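Local coordinates for CG14216 (Drosophila melanogaster, PDB 3OMX), which probably removes phosphate from phosphoserine and phosphothreonine in the C-terminal domain of RNA polymerase II and probably acts in RNA processing and termination, at residues A[3-8]-A[99-104]; A[9-14]-A[86-91]; A[131-136]-A[181-186]. One frame throughout, in Å; residues are numbered along the deposited sequence.

Interaction 1 of 3, residues A[3-8]-A[99-104]; sequences AVAVVC and EQFDII. With VO4 (vanadate ion), chain E.
Ala5 places its CB over the centre of one face of the Phe101 ring, 3.4 Å from the ring centroid and only 4° off the normal. This CH-pi contact is nearly symmetrical, the methyl carbon being almost equally far from all six ring carbons. Phe101 reaches this position with CG anti to its carbonyl carbon (chi1 -57°), and the ring edge then faces Ala3 C. The packing continues through Ile104, whose CG1 lies 4.0 Å from Ala5 CB and whose CG2 meets Val7 CG2 at 3.5 Å, the two branched side chains crossing at a slant. Asp102 holds the backbone of Ala3 twice: Ala3 N donates to the anti lone pair of Asp102 OD2 at 2.8 Å, and Asp102 N donates to Ala3 O at 2.8 Å, while Ile103 N adds a weak bond to the same oxygen. Regular pairing follows, with Ala5 N bonded to Ile103 O at 3.0 Å. Around this shell, Tyr190 OH bonds to Phe101 N, and helix 109-120 covers Val7 and Ile104. Further along the segment Cys8 SG sits 2.3 Å from the vanadium atom of the vanadate. Such parallel central strands, the first running into the cysteine of a phosphate-binding loop, characterise the low molecular weight protein tyrosine phosphatase fold.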
ATOM      1  N   ALA A   3     -13.584   4.187   1.982  1.00 49.76           N
ATOM      2  CA  ALA A   3     -12.458   4.789   1.330  1.00 48.80           C
ATOM      3  C   ALA A   3     -11.301   4.012   1.916  1.00 42.47           C
ATOM      4  O   ALA A   3     -11.200   3.944   3.127  1.00 46.78           O
ATOM      5  CB  ALA A   3     -12.400   6.311   1.762  1.00 44.99           C
ATOM      6  N   VAL A   4     -10.388   3.507   1.096  1.00 41.12           N
ATOM      7  CA  VAL A   4      -9.333   2.699   1.609  1.00 40.63           C
ATOM      8  C   VAL A   4      -8.034   3.118   1.057  1.00 38.35           C
ATOM      9  O   VAL A   4      -7.975   3.520  -0.069  1.00 36.68           O
ATOM     10  CB  VAL A   4      -9.543   1.178   1.122  1.00 44.69           C
ATOM     11  CG1 VAL A   4      -8.441   0.394   1.548  1.00 41.27           C
ATOM     12  CG2 VAL A   4     -10.787   0.605   1.755  1.00 44.44           C
ATOM     13  N   ALA A   5      -6.960   2.977   1.846  1.00 36.65           N
ATOM     14  CA  ALA A   5      -5.604   3.242   1.348  1.00 37.71           C
ATOM     15  C   ALA A   5      -4.737   1.968   1.645  1.00 41.74           C
ATOM     16  O   ALA A   5      -4.874   1.359   2.663  1.00 39.59           O
ATOM     17  CB  ALA A   5      -5.058   4.402   2.103  1.00 41.34           C
ATOM     18  N   VAL A   6      -3.831   1.658   0.769  1.00 37.88           N
ATOM     19  CA  VAL A   6      -2.962   0.619   0.889  1.00 38.91           C
ATOM     20  C   VAL A   6      -1.567   1.228   0.755  1.00 40.94           C
ATOM     21  O   VAL A   6      -1.339   1.981  -0.150  1.00 37.95           O
ATOM     22  CB  VAL A   6      -3.113  -0.509  -0.182  1.00 39.70           C
ATOM     23  CG1 VAL A   6      -2.120  -1.567   0.249  1.00 37.39           C
ATOM     24  CG2 VAL A   6      -4.445  -1.210  -0.230  1.00 33.05           C
ATOM     25  N   VAL A   7      -0.627   0.792   1.619  1.00 39.88           N
ATOM     26  CA  VAL A   7       0.596   1.543   1.932  1.00 40.67           C
ATOM     27  C   VAL A   7       1.779   0.567   2.111  1.00 36.99           C
ATOM     28  O   VAL A   7       1.697  -0.317   2.918  1.00 39.42           O
ATOM     29  CB  VAL A   7       0.433   2.476   3.290  1.00 37.28           C
ATOM     30  CG1 VAL A   7       1.704   3.281   3.432  1.00 34.85           C
ATOM     31  CG2 VAL A   7      -0.788   3.385   3.302  1.00 34.19           C
ATOM     32  N   CYS A   8       2.822   0.683   1.327  1.00 37.65           N
ATOM     33  CA  CYS A   8       3.980  -0.072   1.449  1.00 39.36           C
ATOM     34  C   CYS A   8       5.157   0.924   1.681  1.00 41.38           C
ATOM     35  O   CYS A   8       4.983   1.988   2.207  1.00 40.28           O
ATOM     36  CB  CYS A   8       4.178  -1.010   0.264  1.00 39.90           C
ATOM     37  SG  CYS A   8       4.702  -0.420  -1.304  1.00 42.96           S
ATOM     38  N   GLU A  99      -5.536  13.283   1.786  1.00 49.13           N
ATOM     39  CA  GLU A  99      -6.677  12.415   1.657  1.00 49.60           C
ATOM     40  C   GLU A  99      -7.006  11.750   3.042  1.00 49.35           C
ATOM     41  O   GLU A  99      -6.139  11.572   3.901  1.00 52.67           O
ATOM     42  CB  GLU A  99      -6.381  11.411   0.566  1.00 54.04           C
ATOM     43  CG  GLU A  99      -6.075  12.042  -0.805  1.00 54.18           C
ATOM     44  CD  GLU A  99      -7.343  12.544  -1.486  1.00 59.46           C
ATOM     45  OE1 GLU A  99      -8.472  12.188  -1.004  1.00 61.83           O
ATOM     46  OE2 GLU A  99      -7.210  13.273  -2.505  1.00 66.25           O
ATOM     47  N   GLN A 100      -8.264  11.475   3.290  1.00 52.96           N
ATOM     48  CA  GLN A 100      -8.714  10.846   4.544  1.00 55.45           C
ATOM     49  C   GLN A 100      -9.362   9.493   4.205  1.00 49.91           C
ATOM     50  O   GLN A 100      -9.985   9.396   3.161  1.00 47.51           O
ATOM     51  CB  GLN A 100      -9.753  11.747   5.288  1.00 55.23           C
ATOM     52  CG  GLN A 100      -9.018  12.905   5.927  1.00 56.28           C
ATOM     53  CD  GLN A 100      -9.878  13.700   6.875  1.00 55.95           C
ATOM     54  OE1 GLN A 100     -11.079  13.494   6.953  1.00 60.58           O
ATOM     55  NE2 GLN A 100      -9.245  14.560   7.654  1.00 55.13           N
ATOM     56  N   PHE A 101      -9.212   8.458   5.058  1.00 49.38           N
ATOM     57  CA  PHE A 101      -9.731   7.140   4.682  1.00 44.60           C
ATOM     58  C   PHE A 101     -10.488   6.528   5.779  1.00 45.91           C
ATOM     59  O   PHE A 101     -10.396   7.014   6.881  1.00 46.38           O
ATOM     60  CB  PHE A 101      -8.573   6.271   4.380  1.00 46.10           C
ATOM     61  CG  PHE A 101      -7.666   6.818   3.305  1.00 42.63           C
ATOM     62  CD1 PHE A 101      -7.980   6.650   1.947  1.00 41.23           C
ATOM     63  CD2 PHE A 101      -6.545   7.525   3.660  1.00 40.52           C
ATOM     64  CE1 PHE A 101      -7.151   7.143   0.959  1.00 39.43           C
ATOM     65  CE2 PHE A 101      -5.729   8.021   2.676  1.00 42.38           C
ATOM     66  CZ  PHE A 101      -6.042   7.812   1.324  1.00 42.43           C
ATOM     67  N   ASP A 102     -11.287   5.494   5.489  1.00 45.62           N
ATOM     68  CA  ASP A 102     -11.861   4.764   6.603  1.00 48.17           C
ATOM     69  C   ASP A 102     -10.840   3.611   7.145  1.00 43.80           C
ATOM     70  O   ASP A 102     -10.878   3.226   8.277  1.00 43.18           O
ATOM     71  CB  ASP A 102     -13.137   4.151   6.161  1.00 49.12           C
ATOM     72  CG  ASP A 102     -14.176   5.214   5.704  1.00 58.05           C
ATOM     73  OD1 ASP A 102     -14.764   5.956   6.582  1.00 59.29           O
ATOM     74  OD2 ASP A 102     -14.415   5.270   4.454  1.00 60.83           O
ATOM     75  N   ILE A 103      -9.963   3.108   6.283  1.00 42.60           N
ATOM     76  CA  ILE A 103      -9.122   1.984   6.572  1.00 42.69           C
ATOM     77  C   ILE A 103      -7.905   2.233   5.807  1.00 38.80           C
ATOM     78  O   ILE A 103      -8.010   2.608   4.666  1.00 41.05           O
ATOM     79  CB  ILE A 103      -9.792   0.716   6.118  1.00 42.46           C
ATOM     80  CG1 ILE A 103     -11.082   0.600   6.831  1.00 42.63           C
ATOM     81  CG2 ILE A 103      -8.901  -0.517   6.403  1.00 39.70           C
ATOM     82  CD1 ILE A 103     -11.774  -0.671   6.586  1.00 49.93           C
ATOM     83  N   ILE A 104      -6.756   2.134   6.479  1.00 40.00           N
ATOM     84  CA  ILE A 104      -5.440   2.134   5.840  1.00 36.79           C
ATOM     85  C   ILE A 104      -4.787   0.792   6.152  1.00 39.07           C
ATOM     86  O   ILE A 104      -4.734   0.418   7.322  1.00 43.03           O
ATOM     87  CB  ILE A 104      -4.579   3.306   6.434  1.00 39.83           C
ATOM     88  CG1 ILE A 104      -5.228   4.635   6.081  1.00 39.18           C
ATOM     89  CG2 ILE A 104      -3.098   3.263   5.943  1.00 37.64           C
ATOM     90  CD1 ILE A 104      -5.008   5.696   7.112  1.00 47.07           C
TER
HETATM   91  V   VO4 E 300       6.572  -1.591  -2.017  1.00 48.57           V
HETATM   92  O1  VO4 E 300       8.241  -2.364  -2.710  1.00 52.20           O
HETATM   93  O2  VO4 E 300       6.867  -0.320  -3.375  1.00 49.23           O
HETATM   94  O3  VO4 E 300       7.620  -1.248  -0.395  1.00 46.69           O
HETATM   95  O4  VO4 E 300       6.003  -3.378  -2.176  1.00 46.68           O

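Interaction 2 of 3, residues A[9-14]-A[86-91]; sequences SSNMNR and RIKKCP. With VO4 (vanadate ion), chain E.
Ser10 and Asn11 bring the loop 9-14 against 86-91, and the loop as a whole curls round the vanadate. At its start Ser9 N donates to VO4 O3 at 2.8 Å, and Ser10 N adds a weak bond to the same oxygen. Ser10 O lies 3.9 Å from Pro91 CB. Asn11 makes the main contact: its CB packs on Pro91 CB at 3.9 Å, and its amide end meets CE and NZ of Lys88, the two side chains arriving from opposite directions. CG of Asn11 is anti to the backbone N (chi1 -158°), which turns the amide toward the lysine. Lys88 is extended beyond CG, and its NZ is held by a salt bridge to Glu92 and a hydrogen bond to Ser31 O, so the tip is anchored independently of Asn11. Met12 N and Asn13 N both donate to VO4 O2, the former at 2.7 Å. Arg14 closes the ring of donors. Its N and NE converge on VO4 O4, at 2.6 Å and 2.7 Å, and NH2 reaches VO4 O3 at 3.0 Å; the bend at chi3 (-72°) folds the guanidinium back so that the anion lies at its edge. A salt bridge from NH1 to Glu108 steadies that group. With Cys8 ahead of it, this is the CX5R P-loop of cysteine-based phosphatases, its backbone N-H groups cradling vanadate, a transition-state analogue of phosphoryl transfer. The loop joins strand 3-8 to helix 14-24, with Met12 packed on Met80 and Leu81 of helix 77-85, and with Tyr57 of helix 57-74 touching Met12, Lys88 and Pro91.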
ATOM      1  N   SER A   9       6.357   0.578   1.282  1.00 39.69           N
ATOM      2  CA  SER A   9       7.400   1.564   1.474  1.00 45.87           C
ATOM      3  C   SER A   9       7.667   2.600   0.275  1.00 47.16           C
ATOM      4  O   SER A   9       7.756   3.850   0.449  1.00 45.85           O
ATOM      5  CB  SER A   9       8.710   0.790   1.876  1.00 45.79           C
ATOM      6  OG  SER A   9       9.568   1.824   2.242  1.00 53.24           O
ATOM      7  N   SER A  10       7.676   2.042  -0.908  1.00 40.85           N
ATOM      8  CA  SER A  10       7.956   2.721  -2.139  1.00 47.16           C
ATOM      9  C   SER A  10       6.713   3.024  -3.115  1.00 43.72           C
ATOM     10  O   SER A  10       6.924   3.734  -4.020  1.00 44.33           O
ATOM     11  CB  SER A  10       8.949   1.865  -2.982  1.00 42.92           C
ATOM     12  OG  SER A  10      10.229   1.717  -2.369  1.00 53.99           O
ATOM     13  N   ASN A  11       5.557   2.384  -2.962  1.00 41.09           N
ATOM     14  CA  ASN A  11       4.335   2.569  -3.747  1.00 43.73           C
ATOM     15  C   ASN A  11       4.610   2.120  -5.078  1.00 44.38           C
ATOM     16  O   ASN A  11       4.275   2.847  -6.016  1.00 43.85           O
ATOM     17  CB  ASN A  11       3.932   4.013  -3.931  1.00 41.52           C
ATOM     18  CG  ASN A  11       2.437   4.214  -4.267  1.00 44.08           C
ATOM     19  OD1 ASN A  11       1.546   3.300  -4.178  1.00 43.95           O
ATOM     20  ND2 ASN A  11       2.144   5.426  -4.571  1.00 38.48           N
ATOM     21  N   MET A  12       5.346   1.032  -5.161  1.00 43.04           N
ATOM     22  CA  MET A  12       5.677   0.423  -6.434  1.00 41.71           C
ATOM     23  C   MET A  12       5.143  -0.982  -6.606  1.00 44.37           C
ATOM     24  O   MET A  12       4.727  -1.369  -7.703  1.00 42.40           O
ATOM     25  CB  MET A  12       7.174   0.293  -6.636  1.00 37.92           C
ATOM     26  CG  MET A  12       7.910   1.516  -6.744  1.00 47.36           C
ATOM     27  SD  MET A  12       7.741   2.157  -8.446  1.00 58.04           S
ATOM     28  CE  MET A  12       7.947   0.601  -9.261  1.00 49.59           C
ATOM     29  N   ASN A  13       5.274  -1.816  -5.561  1.00 45.51           N
ATOM     30  CA  ASN A  13       4.944  -3.243  -5.747  1.00 43.06           C
ATOM     31  C   ASN A  13       3.727  -3.653  -4.944  1.00 43.66           C
ATOM     32  O   ASN A  13       2.655  -3.704  -5.531  1.00 43.01           O
ATOM     33  CB  ASN A  13       6.164  -4.146  -5.549  1.00 43.63           C
ATOM     34  CG  ASN A  13       5.835  -5.652  -5.552  1.00 44.88           C
ATOM     35  OD1 ASN A  13       6.330  -6.387  -4.712  1.00 46.34           O
ATOM     36  ND2 ASN A  13       5.051  -6.118  -6.525  1.00 41.22           N
ATOM     37  N   ARG A  14       3.867  -3.937  -3.640  1.00 40.34           N
ATOM     38  CA  ARG A  14       2.794  -4.496  -2.921  1.00 38.71           C
ATOM     39  C   ARG A  14       1.577  -3.555  -2.820  1.00 41.54           C
ATOM     40  O   ARG A  14       0.426  -3.972  -2.771  1.00 39.24           O
ATOM     41  CB  ARG A  14       3.244  -4.830  -1.517  1.00 37.25           C
ATOM     42  CG  ARG A  14       4.215  -5.940  -1.435  1.00 39.91           C
ATOM     43  CD  ARG A  14       4.852  -5.939  -0.087  1.00 38.41           C
ATOM     44  NE  ARG A  14       5.789  -4.819   0.095  1.00 38.78           N
ATOM     45  CZ  ARG A  14       6.506  -4.663   1.224  1.00 42.20           C
ATOM     46  NH1 ARG A  14       6.425  -5.532   2.212  1.00 39.96           N
ATOM     47  NH2 ARG A  14       7.308  -3.644   1.378  1.00 43.30           N
ATOM     48  N   ARG A  86      -0.450   2.878 -15.674  1.00 47.79           N
ATOM     49  CA  ARG A  86      -1.780   2.729 -16.105  1.00 50.34           C
ATOM     50  C   ARG A  86      -2.745   2.965 -15.004  1.00 49.97           C
ATOM     51  O   ARG A  86      -3.964   2.946 -15.234  1.00 46.21           O
ATOM     52  CB  ARG A  86      -2.013   1.306 -16.667  1.00 43.41           C
ATOM     53  CG  ARG A  86      -1.091   1.047 -17.841  1.00 44.34           C
ATOM     54  CD  ARG A  86      -1.342  -0.492 -18.227  1.00 56.03           C
ATOM     55  NE  ARG A  86      -0.311  -1.021 -19.112  1.00 55.82           N
ATOM     56  CZ  ARG A  86      -0.459  -1.035 -20.430  1.00 61.63           C
ATOM     57  NH1 ARG A  86      -1.615  -0.583 -20.953  1.00 57.64           N
ATOM     58  NH2 ARG A  86       0.543  -1.439 -21.227  1.00 57.60           N
ATOM     59  N   ILE A  87      -2.251   3.138 -13.776  1.00 48.77           N
ATOM     60  CA  ILE A  87      -3.179   3.249 -12.684  1.00 42.40           C
ATOM     61  C   ILE A  87      -3.118   4.687 -12.262  1.00 43.04           C
ATOM     62  O   ILE A  87      -4.088   5.255 -11.802  1.00 45.21           O
ATOM     63  CB  ILE A  87      -2.785   2.259 -11.493  1.00 48.91           C
ATOM     64  CG1 ILE A  87      -3.132   0.814 -11.853  1.00 51.23           C
ATOM     65  CG2 ILE A  87      -3.499   2.560 -10.154  1.00 44.27           C
ATOM     66  CD1 ILE A  87      -2.383  -0.178 -10.880  1.00 44.26           C
ATOM     67  N   LYS A  88      -1.963   5.300 -12.365  1.00 41.94           N
ATOM     68  CA  LYS A  88      -1.841   6.639 -11.777  1.00 45.52           C
ATOM     69  C   LYS A  88      -0.576   7.261 -12.157  1.00 45.80           C
ATOM     70  O   LYS A  88       0.355   6.598 -12.602  1.00 49.35           O
ATOM     71  CB  LYS A  88      -2.022   6.702 -10.231  1.00 47.43           C
ATOM     72  CG  LYS A  88      -0.833   6.084  -9.341  1.00 45.71           C
ATOM     73  CD  LYS A  88      -1.109   6.272  -7.796  1.00 41.73           C
ATOM     74  CE  LYS A  88      -0.104   5.582  -6.747  1.00 46.26           C
ATOM     75  NZ  LYS A  88      -0.752   6.149  -5.428  1.00 46.35           N
ATOM     76  N   LYS A  89      -0.514   8.570 -12.067  1.00 47.04           N
ATOM     77  CA  LYS A  89       0.699   9.169 -12.651  1.00 52.92           C
ATOM     78  C   LYS A  89       2.056   8.786 -12.003  1.00 55.64           C
ATOM     79  O   LYS A  89       3.087   8.594 -12.698  1.00 52.14           O
ATOM     80  CB  LYS A  89       0.583  10.700 -12.774  1.00 57.22           C
ATOM     81  CG  LYS A  89       1.621  11.201 -13.815  1.00 61.57           C
ATOM     82  CD  LYS A  89       1.206  12.460 -14.700  1.00 73.35           C
ATOM     83  CE  LYS A  89       0.531  12.100 -16.144  1.00 70.95           C
ATOM     84  NZ  LYS A  89       0.670  13.260 -17.185  1.00 67.00           N
ATOM     85  N   CYS A  90       2.055   8.750 -10.667  1.00 50.66           N
ATOM     86  CA  CYS A  90       3.327   8.677  -9.924  1.00 52.94           C
ATOM     87  C   CYS A  90       3.261   8.083  -8.485  1.00 45.40           C
ATOM     88  O   CYS A  90       2.217   8.159  -7.807  1.00 40.44           O
ATOM     89  CB  CYS A  90       3.910  10.087  -9.874  1.00 53.05           C
ATOM     90  SG  CYS A  90       2.875  11.215  -8.920  1.00 57.13           S
ATOM     91  N   PRO A  91       4.403   7.564  -7.979  1.00 44.94           N
ATOM     92  CA  PRO A  91       4.310   7.144  -6.574  1.00 42.54           C
ATOM     93  C   PRO A  91       3.968   8.335  -5.672  1.00 46.14           C
ATOM     94  O   PRO A  91       4.447   9.429  -5.879  1.00 47.60           O
ATOM     95  CB  PRO A  91       5.640   6.591  -6.272  1.00 45.56           C
ATOM     96  CG  PRO A  91       6.435   6.515  -7.569  1.00 49.42           C
ATOM     97  CD  PRO A  91       5.609   7.138  -8.667  1.00 45.52           C
TER
HETATM   98  V   VO4 E 300       6.572  -1.591  -2.017  1.00 48.57           V
HETATM   99  O1  VO4 E 300       8.241  -2.364  -2.710  1.00 52.20           O
HETATM  100  O2  VO4 E 300       6.867  -0.320  -3.375  1.00 49.23           O
HETATM  101  O3  VO4 E 300       7.620  -1.248  -0.395  1.00 46.69           O
HETATM  102  O4  VO4 E 300       6.003  -3.378  -2.176  1.00 46.68           O

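Interaction 3 of 3, residues A[131-136]-A[181-186]; sequences HVLNVD and RVILHS
Leu133 and His185 lie side by side and point the same way, Leu133 CD2 resting 3.8 Å from His185 CB and against the imidazole. Beyond them the rings of His131 and His185 meet rim to rim, with neither over the face of the other; their planes are 44° apart, though their closest approach is doubtful in the model. Also beside Leu133, Ile183 CG2 comes within 4.0 Å of Leu133 CB. Ile183 then runs alongside Val135, its CD1 reaching Val135 CG2 at 3.7 Å. Helices 141-158 and 164-179 cover this side of the sheet, where Met154 and Ile172 both touch Leu133. The side with Val132 and Asn134 faces Tyr112 of helix 109-120, whose OH bonds to Ser186 OG. The backbones form an antiparallel pair with axes at 165°, Val132 and Ser186 being a hydrogen-bonded pair in which Val132 N donates to Ser186 O at 2.8 Å. Strand 184-189 thereby adds an antiparallel edge to four mutually parallel strands of the alpha/beta sheet. Past the paired region Arg181 crosses Val135 at about a right angle, its NH2 3.5 Å from Val135 CG1. The bend at chi3 (82°) brings the guanidinium edge-on to the Asp136 carbonyl, and NH2 donates to a lone pair of Asp136 O at 2.5 Å, a length that is doubtfully short. Water 2 joins the same oxygen to Arg181 NH1. A leucine in place of Arg181 would probably leave Asp136 O without this direct donor and water 2 without its link to the guanidinium. Water 1 makes a second bridge, accepting from Asp136 N at 3.1 Å and donating to Val182 O.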
ATOM      1  N   HIS A 131      -9.268   3.381  10.794  1.00 49.40           N
ATOM      2  CA  HIS A 131      -8.647   2.129  11.314  1.00 46.52           C
ATOM      3  C   HIS A 131      -7.393   1.744  10.548  1.00 42.37           C
ATOM      4  O   HIS A 131      -7.461   1.614   9.326  1.00 46.04           O
ATOM      5  CB  HIS A 131      -9.649   1.055  11.172  1.00 44.08           C
ATOM      6  CG  HIS A 131     -10.752   1.220  12.123  1.00 46.63           C
ATOM      7  ND1 HIS A 131     -12.040   1.593  11.738  1.00 48.48           N
ATOM      8  CD2 HIS A 131     -10.752   1.163  13.462  1.00 45.46           C
ATOM      9  CE1 HIS A 131     -12.785   1.693  12.810  1.00 48.18           C
ATOM     10  NE2 HIS A 131     -12.017   1.471  13.866  1.00 51.02           N
ATOM     11  N   VAL A 132      -6.254   1.582  11.205  1.00 45.67           N
ATOM     12  CA  VAL A 132      -4.995   1.176  10.498  1.00 43.79           C
ATOM     13  C   VAL A 132      -4.808  -0.327  10.803  1.00 44.80           C
ATOM     14  O   VAL A 132      -4.863  -0.690  11.951  1.00 42.65           O
ATOM     15  CB  VAL A 132      -3.753   2.002  10.980  1.00 45.68           C
ATOM     16  CG1 VAL A 132      -2.537   1.654  10.245  1.00 40.13           C
ATOM     17  CG2 VAL A 132      -3.943   3.501  10.685  1.00 44.66           C
ATOM     18  N   LEU A 133      -4.641  -1.138   9.767  1.00 39.52           N
ATOM     19  CA  LEU A 133      -4.512  -2.559   9.805  1.00 40.79           C
ATOM     20  C   LEU A 133      -3.235  -2.964   9.137  1.00 40.85           C
ATOM     21  O   LEU A 133      -2.938  -2.478   8.076  1.00 43.83           O
ATOM     22  CB  LEU A 133      -5.658  -3.302   9.022  1.00 38.65           C
ATOM     23  CG  LEU A 133      -7.019  -2.928   9.577  1.00 43.22           C
ATOM     24  CD1 LEU A 133      -8.201  -3.397   8.772  1.00 40.76           C
ATOM     25  CD2 LEU A 133      -7.219  -3.219  11.067  1.00 41.93           C
ATOM     26  N   ASN A 134      -2.459  -3.864   9.751  1.00 39.40           N
ATOM     27  CA  ASN A 134      -1.319  -4.398   9.067  1.00 37.60           C
ATOM     28  C   ASN A 134      -1.616  -5.835   8.632  1.00 41.53           C
ATOM     29  O   ASN A 134      -1.970  -6.706   9.427  1.00 38.28           O
ATOM     30  CB  ASN A 134      -0.115  -4.409  10.022  1.00 43.19           C
ATOM     31  CG  ASN A 134       1.174  -4.808   9.336  1.00 42.85           C
ATOM     32  OD1 ASN A 134       1.685  -4.043   8.531  1.00 42.46           O
ATOM     33  ND2 ASN A 134       1.679  -6.046   9.590  1.00 43.99           N
ATOM     34  N   VAL A 135      -1.359  -6.090   7.384  1.00 39.36           N
ATOM     35  CA  VAL A 135      -1.463  -7.378   6.864  1.00 44.07           C
ATOM     36  C   VAL A 135      -0.107  -7.650   6.176  1.00 45.79           C
ATOM     37  O   VAL A 135       0.181  -7.030   5.113  1.00 42.64           O
ATOM     38  CB  VAL A 135      -2.533  -7.467   5.767  1.00 41.47           C
ATOM     39  CG1 VAL A 135      -2.424  -8.858   5.166  1.00 44.36           C
ATOM     40  CG2 VAL A 135      -4.006  -7.146   6.309  1.00 37.92           C
ATOM     41  N   ASP A 136       0.699  -8.558   6.739  1.00 41.59           N
ATOM     42  CA  ASP A 136       2.043  -8.802   6.203  1.00 43.29           C
ATOM     43  C   ASP A 136       2.052  -9.362   4.817  1.00 40.30           C
ATOM     44  O   ASP A 136       1.478 -10.378   4.533  1.00 43.20           O
ATOM     45  CB  ASP A 136       2.906  -9.778   7.084  1.00 44.28           C
ATOM     46  CG  ASP A 136       3.343  -9.177   8.479  1.00 55.72           C
ATOM     47  OD1 ASP A 136       3.926  -8.035   8.630  1.00 53.08           O
ATOM     48  OD2 ASP A 136       3.123  -9.926   9.484  1.00 65.26           O
ATOM     49  N   ARG A 181      -3.497 -15.641  10.530  1.00 59.38           N
ATOM     50  CA  ARG A 181      -2.646 -14.480  10.410  1.00 56.08           C
ATOM     51  C   ARG A 181      -2.851 -13.573  11.578  1.00 51.76           C
ATOM     52  O   ARG A 181      -3.877 -13.614  12.259  1.00 50.29           O
ATOM     53  CB  ARG A 181      -3.034 -13.731   9.110  1.00 54.39           C
ATOM     54  CG  ARG A 181      -2.406 -14.528   7.960  1.00 59.33           C
ATOM     55  CD  ARG A 181      -2.937 -13.985   6.650  1.00 64.18           C
ATOM     56  NE  ARG A 181      -2.072 -12.868   6.506  1.00 63.35           N
ATOM     57  CZ  ARG A 181      -1.142 -12.736   5.577  1.00 55.03           C
ATOM     58  NH1 ARG A 181      -1.048 -13.577   4.547  1.00 54.29           N
ATOM     59  NH2 ARG A 181      -0.361 -11.694   5.693  1.00 53.11           N
ATOM     60  N   VAL A 182      -1.863 -12.726  11.788  1.00 45.83           N
ATOM     61  CA  VAL A 182      -1.988 -11.699  12.739  1.00 47.65           C
ATOM     62  C   VAL A 182      -2.295 -10.357  12.037  1.00 49.36           C
ATOM     63  O   VAL A 182      -1.553  -9.948  11.117  1.00 43.95           O
ATOM     64  CB  VAL A 182      -0.740 -11.659  13.621  1.00 50.56           C
ATOM     65  CG1 VAL A 182      -0.861 -10.619  14.681  1.00 45.66           C
ATOM     66  CG2 VAL A 182      -0.500 -13.191  14.304  1.00 47.69           C
ATOM     67  N   ILE A 183      -3.411  -9.718  12.417  1.00 44.87           N
ATOM     68  CA  ILE A 183      -3.721  -8.369  11.848  1.00 44.18           C
ATOM     69  C   ILE A 183      -3.479  -7.318  12.926  1.00 42.90           C
ATOM     70  O   ILE A 183      -4.199  -7.317  13.869  1.00 41.99           O
ATOM     71  CB  ILE A 183      -5.116  -8.239  11.430  1.00 44.83           C
ATOM     72  CG1 ILE A 183      -5.545  -9.345  10.428  1.00 46.92           C
ATOM     73  CG2 ILE A 183      -5.318  -6.880  10.747  1.00 42.52           C
ATOM     74  CD1 ILE A 183      -4.623  -9.410   9.127  1.00 44.31           C
ATOM     75  N   LEU A 184      -2.392  -6.549  12.918  1.00 41.40           N
ATOM     76  CA  LEU A 184      -2.348  -5.439  13.874  1.00 38.24           C
ATOM     77  C   LEU A 184      -3.402  -4.371  13.623  1.00 42.14           C
ATOM     78  O   LEU A 184      -3.770  -4.138  12.446  1.00 44.20           O
ATOM     79  CB  LEU A 184      -0.969  -4.792  13.881  1.00 41.01           C
ATOM     80  CG  LEU A 184       0.237  -5.665  14.195  1.00 46.12           C
ATOM     81  CD1 LEU A 184       1.519  -4.835  13.971  1.00 45.63           C
ATOM     82  CD2 LEU A 184       0.161  -6.360  15.552  1.00 41.71           C
ATOM     83  N   HIS A 185      -3.911  -3.727  14.683  1.00 44.00           N
ATOM     84  CA  HIS A 185      -4.987  -2.776  14.553  1.00 41.37           C
ATOM     85  C   HIS A 185      -4.781  -1.597  15.476  1.00 50.35           C
ATOM     86  O   HIS A 185      -4.705  -1.722  16.720  1.00 47.14           O
ATOM     87  CB  HIS A 185      -6.316  -3.468  14.751  1.00 44.45           C
ATOM     88  CG  HIS A 185      -7.532  -2.587  14.880  1.00 47.42           C
ATOM     89  ND1 HIS A 185      -7.811  -1.495  14.053  1.00 50.33           N
ATOM     90  CD2 HIS A 185      -8.619  -2.728  15.675  1.00 48.63           C
ATOM     91  CE1 HIS A 185      -8.987  -1.000  14.355  1.00 46.45           C
ATOM     92  NE2 HIS A 185      -9.494  -1.726  15.346  1.00 52.99           N
ATOM     93  N   SER A 186      -4.743  -0.412  14.836  1.00 47.68           N
ATOM     94  CA  SER A 186      -4.839   0.838  15.554  1.00 50.87           C
ATOM     95  C   SER A 186      -6.044   1.693  15.187  1.00 51.30           C
ATOM     96  O   SER A 186      -6.404   1.844  13.990  1.00 46.58           O
ATOM     97  CB  SER A 186      -3.559   1.642  15.312  1.00 46.07           C
ATOM     98  OG  SER A 186      -2.556   0.958  16.007  1.00 49.62           O
TER
HETATM   99  O   HOH W   1      -0.421 -10.512   8.909  1.00 45.69           O
HETATM  100  O   HOH W   2       0.425 -12.345   2.286  1.00 55.21           O

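Overall arrangement
Strand 3-8 opens the chain and passes directly into the loop 9-14. That loop meets 86-91 after helices 14-24, 57-74 and 77-85, closing interaction 2 inside the larger loop that interaction 1 closes when 99-104 returns beside the first strand. The two touch where Cys8 packs on Arg14, and both reach the vanadate. Interaction 3 follows in series, closing a loop made chiefly of helices 141-158 and 164-179. It adjoins interaction 1 through neighbouring strands: Ile104 is probably hydrogen-bonded to both His131 and Leu133. Interactions 2 and 3 do not touch, their centres lying about 21 Å apart on opposite sides of the chain's centre.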